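Local coordinates for protein teichoic acid D-alanine hydrolase (Staphylococcus aureus, PDB 5ZH8) that hydrolyses the ester bonds that hold D-alanine on wall teichoic acid and lipoteichoic acid, and affects methicillin resistance and cell wall structure, at residues 47-52 and 230-236; 189-193 and 217-221; 245-251 and 288-294. One frame throughout, in Å; residues are numbered along the deposited sequence.

Interaction 1. Residues 47-52 and 230-236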
# COMPACT_ATOMS: atom_id res chain seq x y z
N ASP A 47 -8.08 -13.37 -28.98
CA ASP A 47 -7.51 -14.70 -29.18
C ASP A 47 -7.32 -15.46 -27.87
O ASP A 47 -7.47 -16.68 -27.84
CB ASP A 47 -6.20 -14.63 -29.96
CG ASP A 47 -6.42 -14.18 -31.40
OD1 ASP A 47 -7.48 -13.58 -31.69
OD2 ASP A 47 -5.55 -14.44 -32.26
N ASN A 48 -6.99 -14.73 -26.80
CA ASN A 48 -6.81 -15.34 -25.48
C ASN A 48 -8.06 -16.03 -24.97
O ASN A 48 -8.00 -17.18 -24.54
CB ASN A 48 -6.36 -14.30 -24.45
CG ASN A 48 -4.88 -14.00 -24.53
OD1 ASN A 48 -4.05 -14.90 -24.62
ND2 ASN A 48 -4.54 -12.71 -24.50
N GLU A 49 -9.19 -15.33 -25.02
CA GLU A 49 -10.45 -15.89 -24.53
C GLU A 49 -10.95 -16.99 -25.46
O GLU A 49 -11.45 -18.00 -25.00
CB GLU A 49 -11.52 -14.80 -24.38
CG GLU A 49 -11.22 -13.75 -23.32
CD GLU A 49 -11.96 -12.44 -23.56
OE1 GLU A 49 -12.43 -12.21 -24.71
OE2 GLU A 49 -12.09 -11.66 -22.60
N LYS A 50 -10.75 -16.82 -26.75
CA LYS A 50 -11.14 -17.84 -27.67
C LYS A 50 -10.52 -19.11 -27.20
O LYS A 50 -11.21 -20.07 -26.96
CB LYS A 50 -10.59 -17.54 -29.05
CG LYS A 50 -11.62 -17.32 -30.12
CD LYS A 50 -11.38 -15.99 -30.81
CE LYS A 50 -11.45 -16.11 -32.31
NZ LYS A 50 -11.56 -14.77 -32.94
N TYR A 51 -9.20 -19.12 -27.06
CA TYR A 51 -8.47 -20.32 -26.67
C TYR A 51 -8.96 -20.90 -25.35
O TYR A 51 -9.20 -22.10 -25.24
CB TYR A 51 -6.97 -20.05 -26.57
CG TYR A 51 -6.24 -21.21 -25.92
CD1 TYR A 51 -6.01 -22.38 -26.62
CD2 TYR A 51 -5.82 -21.14 -24.59
CE1 TYR A 51 -5.36 -23.45 -26.03
CE2 TYR A 51 -5.18 -22.21 -23.99
CZ TYR A 51 -4.95 -23.36 -24.72
OH TYR A 51 -4.33 -24.44 -24.14
N LEU A 52 -9.10 -20.04 -24.34
CA LEU A 52 -9.46 -20.47 -22.99
C LEU A 52 -10.88 -21.03 -22.89
O LEU A 52 -11.11 -22.02 -22.20
CB LEU A 52 -9.31 -19.31 -22.01
CG LEU A 52 -7.88 -18.84 -21.81
CD1 LEU A 52 -7.86 -17.45 -21.20
CD2 LEU A 52 -7.09 -19.82 -20.97
N SER A 230 -2.15 -17.16 -29.10
CA SER A 230 -2.45 -16.36 -27.92
C SER A 230 -1.44 -16.63 -26.80
O SER A 230 -0.85 -17.71 -26.73
CB SER A 230 -3.87 -16.65 -27.43
OG SER A 230 -3.95 -17.90 -26.76
N TYR A 231 -1.26 -15.64 -25.94
CA TYR A 231 -0.41 -15.77 -24.76
C TYR A 231 -0.88 -16.94 -23.91
O TYR A 231 -0.07 -17.75 -23.46
CB TYR A 231 -0.43 -14.48 -23.94
CG TYR A 231 0.44 -14.52 -22.70
CD1 TYR A 231 -0.05 -15.01 -21.50
CD2 TYR A 231 1.76 -14.08 -22.73
CE1 TYR A 231 0.74 -15.06 -20.36
CE2 TYR A 231 2.56 -14.12 -21.61
CZ TYR A 231 2.05 -14.61 -20.42
OH TYR A 231 2.83 -14.67 -19.28
N ALA A 232 -2.19 -17.02 -23.68
CA ALA A 232 -2.79 -18.09 -22.88
C ALA A 232 -2.45 -19.47 -23.41
O ALA A 232 -2.17 -20.39 -22.65
CB ALA A 232 -4.32 -17.91 -22.84
N GLU A 233 -2.47 -19.61 -24.73
CA GLU A 233 -2.13 -20.87 -25.36
C GLU A 233 -0.64 -21.17 -25.20
O GLU A 233 -0.26 -22.29 -24.86
CB GLU A 233 -2.49 -20.83 -26.84
CG GLU A 233 -2.35 -22.17 -27.55
CD GLU A 233 -3.00 -22.19 -28.91
OE1 GLU A 233 -3.61 -21.18 -29.32
OE2 GLU A 233 -2.89 -23.24 -29.58
N ASN A 234 0.20 -20.16 -25.44
CA ASN A 234 1.63 -20.33 -25.28
C ASN A 234 1.96 -20.73 -23.84
O ASN A 234 2.77 -21.63 -23.62
CB ASN A 234 2.40 -19.06 -25.68
CG ASN A 234 2.55 -18.92 -27.19
OD1 ASN A 234 2.21 -17.88 -27.77
ND2 ASN A 234 3.11 -19.94 -27.84
N TYR A 235 1.31 -20.08 -22.87
CA TYR A 235 1.53 -20.43 -21.46
C TYR A 235 1.13 -21.88 -21.15
O TYR A 235 1.88 -22.60 -20.51
CB TYR A 235 0.77 -19.51 -20.50
CG TYR A 235 0.64 -20.15 -19.13
CD1 TYR A 235 1.68 -20.10 -18.21
CD2 TYR A 235 -0.52 -20.85 -18.78
CE1 TYR A 235 1.56 -20.72 -16.98
CE2 TYR A 235 -0.63 -21.47 -17.55
CZ TYR A 235 0.41 -21.39 -16.66
OH TYR A 235 0.28 -22.01 -15.44
N TYR A 236 -0.07 -22.28 -21.57
CA TYR A 236 -0.54 -23.63 -21.24
C TYR A 236 0.25 -24.72 -21.97
O TYR A 236 0.69 -25.69 -21.35
CB TYR A 236 -2.04 -23.79 -21.51
CG TYR A 236 -2.91 -23.38 -20.34
CD1 TYR A 236 -2.91 -24.10 -19.15
CD2 TYR A 236 -3.68 -22.23 -20.41
CE1 TYR A 236 -3.69 -23.71 -18.08
CE2 TYR A 236 -4.47 -21.83 -19.34
CZ TYR A 236 -4.47 -22.57 -18.17
OH TYR A 236 -5.25 -22.19 -17.11
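Tyr51 lays one face of its ring against Glu233, where helix 47-52 packs on the first turns of helix 231-236; the two axes approach to 8.5 Å. Glu233 CB stands 3.8 Å from the centroid of the Tyr51 ring, almost on its normal, a CH-pi contact, and Glu233 CG lies 3.6 Å from Tyr51 CE1. With CG anti to the backbone N (chi1 169°), the Tyr51 ring reaches across to this helix.

Much of the close-packed part is apolar. Leu52 CG rests 3.8 Å from Ala232 CB, a methyl small enough to let the helices come near, and Leu52 CD2 touches Tyr236 CE2 at 3.7 Å. Phe250 of strand 248-250 touches both Leu52 and Ala232. The polar exception is buried Asn48, whose OD1 accepts the N-H of Ala232 at 3.0 Å in a nearly straight bond.

The solvent side is looser: exposed Asp47 touches Ser230 CB with its backbone O at 3.6 Å, its side chain adding only CB, and Glu233 is partly exposed. The phenol oxygen of Tyr51 is hydrogen-bonded to Arg55, which also makes a cation-pi contact with Tyr236.

Ser230, the N-cap, takes Glu233 N on its OG at 3.0 Å, and Glu224 takes Tyr231 N. The first three N-H groups of helix 231-236 thus all have side-chain acceptors, one of them lent by the N-terminal helix.

Interaction 2. Residues 189-193 and 217-221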
# COMPACT_ATOMS: atom_id res chain seq x y z
N LEU A 189 -4.97 -7.27 -24.91
CA LEU A 189 -3.53 -7.00 -24.92
C LEU A 189 -3.15 -6.05 -26.05
O LEU A 189 -2.34 -5.15 -25.85
CB LEU A 189 -2.75 -8.31 -25.06
CG LEU A 189 -1.22 -8.23 -25.03
CD1 LEU A 189 -0.72 -7.62 -23.73
CD2 LEU A 189 -0.61 -9.61 -25.23
N ASP A 190 -3.74 -6.25 -27.23
CA ASP A 190 -3.43 -5.44 -28.42
C ASP A 190 -3.64 -3.95 -28.18
O ASP A 190 -2.76 -3.14 -28.48
CB ASP A 190 -4.26 -5.89 -29.64
CG ASP A 190 -3.58 -6.99 -30.44
OD1 ASP A 190 -3.54 -8.15 -29.97
OD2 ASP A 190 -3.08 -6.70 -31.55
N GLN A 191 -4.80 -3.59 -27.65
CA GLN A 191 -5.12 -2.19 -27.38
C GLN A 191 -4.17 -1.59 -26.35
O GLN A 191 -3.74 -0.44 -26.48
CB GLN A 191 -6.57 -2.03 -26.92
CG GLN A 191 -7.58 -2.30 -28.02
CD GLN A 191 -9.02 -2.15 -27.55
OE1 GLN A 191 -9.30 -1.50 -26.54
NE2 GLN A 191 -9.95 -2.74 -28.30
N ALA A 192 -3.83 -2.36 -25.32
CA ALA A 192 -2.89 -1.93 -24.30
C ALA A 192 -1.52 -1.59 -24.89
O ALA A 192 -0.96 -0.53 -24.61
CB ALA A 192 -2.74 -2.98 -23.22
N VAL A 193 -0.99 -2.50 -25.72
CA VAL A 193 0.33 -2.30 -26.34
C VAL A 193 0.29 -1.25 -27.46
O VAL A 193 1.29 -0.58 -27.71
CB VAL A 193 0.95 -3.63 -26.84
CG1 VAL A 193 2.29 -3.39 -27.55
CG2 VAL A 193 1.12 -4.60 -25.68
N LEU A 217 4.04 -6.24 -21.00
CA LEU A 217 2.87 -6.27 -21.89
C LEU A 217 3.31 -6.29 -23.37
O LEU A 217 2.74 -7.02 -24.17
CB LEU A 217 1.92 -5.10 -21.63
CG LEU A 217 1.26 -5.07 -20.25
CD1 LEU A 217 0.45 -3.80 -20.09
CD2 LEU A 217 0.39 -6.30 -20.02
N VAL A 218 4.32 -5.48 -23.70
CA VAL A 218 4.92 -5.48 -25.04
C VAL A 218 5.58 -6.83 -25.36
O VAL A 218 5.48 -7.32 -26.49
CB VAL A 218 6.01 -4.39 -25.18
CG1 VAL A 218 6.81 -4.56 -26.47
CG2 VAL A 218 5.39 -3.00 -25.09
N LEU A 219 6.27 -7.39 -24.37
CA LEU A 219 6.91 -8.70 -24.53
C LEU A 219 5.88 -9.81 -24.71
O LEU A 219 6.10 -10.74 -25.48
CB LEU A 219 7.80 -9.04 -23.33
CG LEU A 219 9.15 -8.32 -23.24
CD1 LEU A 219 9.85 -8.66 -21.94
CD2 LEU A 219 10.02 -8.60 -24.45
N ALA A 220 4.76 -9.72 -24.00
CA ALA A 220 3.67 -10.67 -24.17
C ALA A 220 3.12 -10.62 -25.60
O ALA A 220 2.80 -11.66 -26.18
CB ALA A 220 2.57 -10.41 -23.16
N LYS A 221 3.01 -9.42 -26.17
CA LYS A 221 2.52 -9.26 -27.53
C LYS A 221 3.55 -9.78 -28.55
O LYS A 221 3.18 -10.37 -29.58
CB LYS A 221 2.18 -7.80 -27.82
CG LYS A 221 1.48 -7.57 -29.15
CD LYS A 221 0.08 -8.18 -29.16
CE LYS A 221 -0.23 -8.85 -30.49
NZ LYS A 221 -1.38 -9.80 -30.37
O HOH W 1 -2.97 -9.14 -33.37
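Leu189 and Val193, one turn apart on helix 189-193, pack against helix 217-221 in a helix pair of the all-helical part of the serine beta-lactamase and penicillin-binding-protein fold. The short axes pass 9.5 Å apart and cross at -128°, so the helices run in broadly opposite directions without lying along each other.

The first shell is mostly aliphatic. Leu189 divides its methyls between two neighbours: CD1 approaches Leu217 CD2 at 4.1 Å, and CD2 meets Ala220 CB at 3.9 Å. Its CG is anti to the backbone N (chi1 -178°), which extends the side chain towards the other helix. Val193 does likewise one turn on, its CG1 lying 4.0 Å from Val218 CG2 and its CG2 packing near Leu217 CB and Lys221 CB. Leu189 CD1 and Val193 CG2 also both lie against Leu217 O, at 3.5 and 3.3 Å, an oxygen already taken by Lys221 N within its helix. The small Ala220 lets a leucine methyl settle close to its helix.

Beside this apolar layer Asp190 and Lys221 form a salt bridge. Lys221 suits its place because its long chain is apolar near the backbone and charged at the end: CB packs against Val193, and bends at chi2 and chi3 bring the ammonium round to the carboxylate.

Further out, Glu224 makes a second salt bridge to the same lysine, so the buried ammonium has two acidic partners, while Asp190 keeps some exposure. Trp158 touches Val193, Phe159 from a loop and Leu170 of helix 167-171 touch Val218, and Ala285 touches Leu217. At the ion pair itself, Lys221 NZ lies 2.7 Å from Asp190 OD1 on the syn side, 29° out of the carboxylate plane, while a water donates to Asp190 OD2 at 3.0 Å.

Interaction 3. Residues 245-251 and 288-294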
# COMPACT_ATOMS: atom_id res chain seq x y z
N LEU A 245 0.61 -27.70 -13.79
CA LEU A 245 0.08 -26.62 -12.97
C LEU A 245 -1.43 -26.57 -13.19
O LEU A 245 -1.92 -25.89 -14.09
CB LEU A 245 0.73 -25.29 -13.35
CG LEU A 245 2.24 -25.23 -13.27
CD1 LEU A 245 2.67 -23.79 -13.46
CD2 LEU A 245 2.76 -25.76 -11.95
N GLN A 246 -2.15 -27.31 -12.35
CA GLN A 246 -3.59 -27.52 -12.52
C GLN A 246 -4.43 -26.69 -11.55
O GLN A 246 -5.66 -26.81 -11.54
CB GLN A 246 -3.90 -29.01 -12.33
CG GLN A 246 -3.17 -29.89 -13.33
CD GLN A 246 -3.43 -31.36 -13.12
OE1 GLN A 246 -3.35 -31.85 -12.00
NE2 GLN A 246 -3.72 -32.07 -14.19
N HIS A 247 -3.76 -25.87 -10.75
CA HIS A 247 -4.43 -24.96 -9.82
C HIS A 247 -3.93 -23.53 -10.06
O HIS A 247 -3.75 -22.74 -9.14
CB HIS A 247 -4.19 -25.42 -8.38
CG HIS A 247 -4.80 -26.75 -8.07
ND1 HIS A 247 -4.25 -27.94 -8.50
CD2 HIS A 247 -5.93 -27.08 -7.40
CE1 HIS A 247 -5.00 -28.94 -8.09
NE2 HIS A 247 -6.03 -28.45 -7.42
N THR A 248 -3.71 -23.23 -11.34
CA THR A 248 -3.24 -21.94 -11.81
C THR A 248 -4.10 -21.57 -13.00
O THR A 248 -4.33 -22.39 -13.89
CB THR A 248 -1.78 -22.04 -12.27
OG1 THR A 248 -0.94 -22.35 -11.16
CG2 THR A 248 -1.32 -20.74 -12.93
N ALA A 249 -4.58 -20.33 -13.03
CA ALA A 249 -5.54 -19.94 -14.05
C ALA A 249 -5.54 -18.45 -14.35
O ALA A 249 -5.15 -17.64 -13.52
CB ALA A 249 -6.94 -20.39 -13.66
N PHE A 250 -5.96 -18.12 -15.56
CA PHE A 250 -6.21 -16.74 -15.94
C PHE A 250 -7.52 -16.30 -15.30
O PHE A 250 -8.40 -17.11 -15.06
CB PHE A 250 -6.27 -16.59 -17.47
CG PHE A 250 -4.92 -16.73 -18.14
CD1 PHE A 250 -4.08 -15.63 -18.25
CD2 PHE A 250 -4.50 -17.94 -18.65
CE1 PHE A 250 -2.84 -15.74 -18.86
CE2 PHE A 250 -3.27 -18.06 -19.27
CZ PHE A 250 -2.43 -16.96 -19.37
N TYR A 251 -7.61 -15.00 -15.03
CA TYR A 251 -8.69 -14.42 -14.22
C TYR A 251 -10.13 -14.86 -14.55
O TYR A 251 -10.96 -14.96 -13.64
CB TYR A 251 -8.61 -12.89 -14.28
CG TYR A 251 -9.11 -12.29 -15.58
CD1 TYR A 251 -8.32 -12.28 -16.72
CD2 TYR A 251 -10.39 -11.73 -15.66
CE1 TYR A 251 -8.78 -11.73 -17.91
CE2 TYR A 251 -10.86 -11.18 -16.85
CZ TYR A 251 -10.05 -11.19 -17.97
OH TYR A 251 -10.51 -10.64 -19.14
N LEU A 288 -2.89 -13.41 -13.80
CA LEU A 288 -2.88 -14.84 -13.50
C LEU A 288 -3.11 -15.09 -12.02
O LEU A 288 -2.61 -14.34 -11.18
CB LEU A 288 -1.55 -15.45 -13.90
CG LEU A 288 -1.48 -16.98 -13.95
CD1 LEU A 288 -2.15 -17.51 -15.22
CD2 LEU A 288 -0.03 -17.41 -13.87
N TYR A 289 -3.87 -16.14 -11.71
CA TYR A 289 -4.15 -16.56 -10.35
C TYR A 289 -3.50 -17.92 -10.08
O TYR A 289 -3.63 -18.83 -10.88
CB TYR A 289 -5.66 -16.67 -10.12
CG TYR A 289 -6.37 -15.34 -10.01
CD1 TYR A 289 -6.55 -14.52 -11.11
CD2 TYR A 289 -6.88 -14.91 -8.79
CE1 TYR A 289 -7.21 -13.30 -11.00
CE2 TYR A 289 -7.54 -13.70 -8.66
CZ TYR A 289 -7.70 -12.90 -9.77
OH TYR A 289 -8.35 -11.69 -9.65
N MET A 290 -2.82 -18.05 -8.95
CA MET A 290 -2.11 -19.28 -8.59
C MET A 290 -2.35 -19.64 -7.14
O MET A 290 -2.38 -18.77 -6.28
CB MET A 290 -0.59 -19.12 -8.73
CG MET A 290 -0.05 -18.99 -10.13
SD MET A 290 1.76 -19.07 -10.14
CE MET A 290 2.00 -20.83 -10.35
N THR A 291 -2.47 -20.94 -6.86
CA THR A 291 -2.27 -21.44 -5.51
C THR A 291 -0.78 -21.35 -5.21
O THR A 291 0.03 -21.58 -6.10
CB THR A 291 -2.73 -22.91 -5.34
OG1 THR A 291 -2.05 -23.74 -6.28
CG2 THR A 291 -4.22 -23.04 -5.56
N PRO A 292 -0.42 -21.00 -3.97
CA PRO A 292 1.00 -21.04 -3.55
C PRO A 292 1.71 -22.36 -3.86
O PRO A 292 2.88 -22.34 -4.22
CB PRO A 292 0.91 -20.81 -2.04
CG PRO A 292 -0.31 -19.98 -1.86
CD PRO A 292 -1.28 -20.42 -2.93
N THR A 293 1.00 -23.48 -3.74
CA THR A 293 1.58 -24.79 -4.03
C THR A 293 2.06 -24.90 -5.48
O THR A 293 3.16 -25.38 -5.72
CB THR A 293 0.59 -25.94 -3.74
OG1 THR A 293 -0.60 -25.75 -4.51
CG2 THR A 293 0.24 -25.99 -2.27
N ASP A 294 1.23 -24.44 -6.42
CA ASP A 294 1.59 -24.45 -7.84
C ASP A 294 2.81 -23.60 -8.14
O ASP A 294 3.63 -23.97 -8.99
CB ASP A 294 0.42 -23.97 -8.71
CG ASP A 294 -0.39 -25.11 -9.31
OD1 ASP A 294 -0.44 -26.21 -8.71
OD2 ASP A 294 -0.98 -24.91 -10.40
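Phe250 receives Leu288 CD1 over the centre of one ring face, 3.9 Å from the centroid, a CH-pi contact between cross-strand neighbours; Tyr283 meets the same ring with planes at about 30°. The Tyr289 ring, directed to the other face of the sheet, has Ala249 O at its edge, and its CE1 touches Tyr251 CB at 3.6 Å. The His247 imidazole stands nearly perpendicular to the Asp294 carboxylate, its NE2 bonded to Ser63 O.

These groups flank an antiparallel ladder. Ala249 and Tyr289 are the hydrogen-bonded pair, with Ala249 N to Tyr289 O at 2.8 Å and Tyr289 N to Ala249 O at 2.7 Å; Thr248-Met290 and Phe250-Leu288 are non-hydrogen-bonded pairs on either side. Thr291 N continues the series to His247 O at 3.2 Å. Strand 288-290 also pairs with strand 123-124. Phe250 packs on Tyr231 and Ala232, and Thr248 on Tyr235, joining this small sheet to helix 231-240.

Thr291 is the N-cap of the next helix, and Asp294 in its first turn reaches back to the start of the partner strand. Asp294 OD2 accepts Thr248 OG1 at 2.7 Å through its anti lone pair, and His247 N at 3.0 Å from above the carboxylate plane. Two donors and the nearby helix N-terminus would probably favour the ionised aspartate; the two bonds tie the helix start to the outer strand and the residue before it.

The three contacts are joined through helix 231-240. Interactions 1 and 2 have centres 14 Å apart and touch where Tyr231 CD2 lies 3.8 Å from Ala220 CB; Glu224 bridges them chemically, pairing with Lys221 and accepting Tyr231 N. Interactions 1 and 3, 15 Å apart between centres, meet through Ala232 CA and Phe250 CE2 at 3.6 Å, and through Tyr235, whose OH lies against Thr248 and Leu245. Interactions 2 and 3 do not touch, their nearest atoms being about 9 Å apart. Tyr231 OH is hydrogen-bonded to Ser132 and Thr133 of helix 129-142, and Phe250 packs on it; its start overlaps the family's nucleophile-bearing Ser-X-X-Lys sequence, so interactions 1 and 3 probably border the catalytic helix.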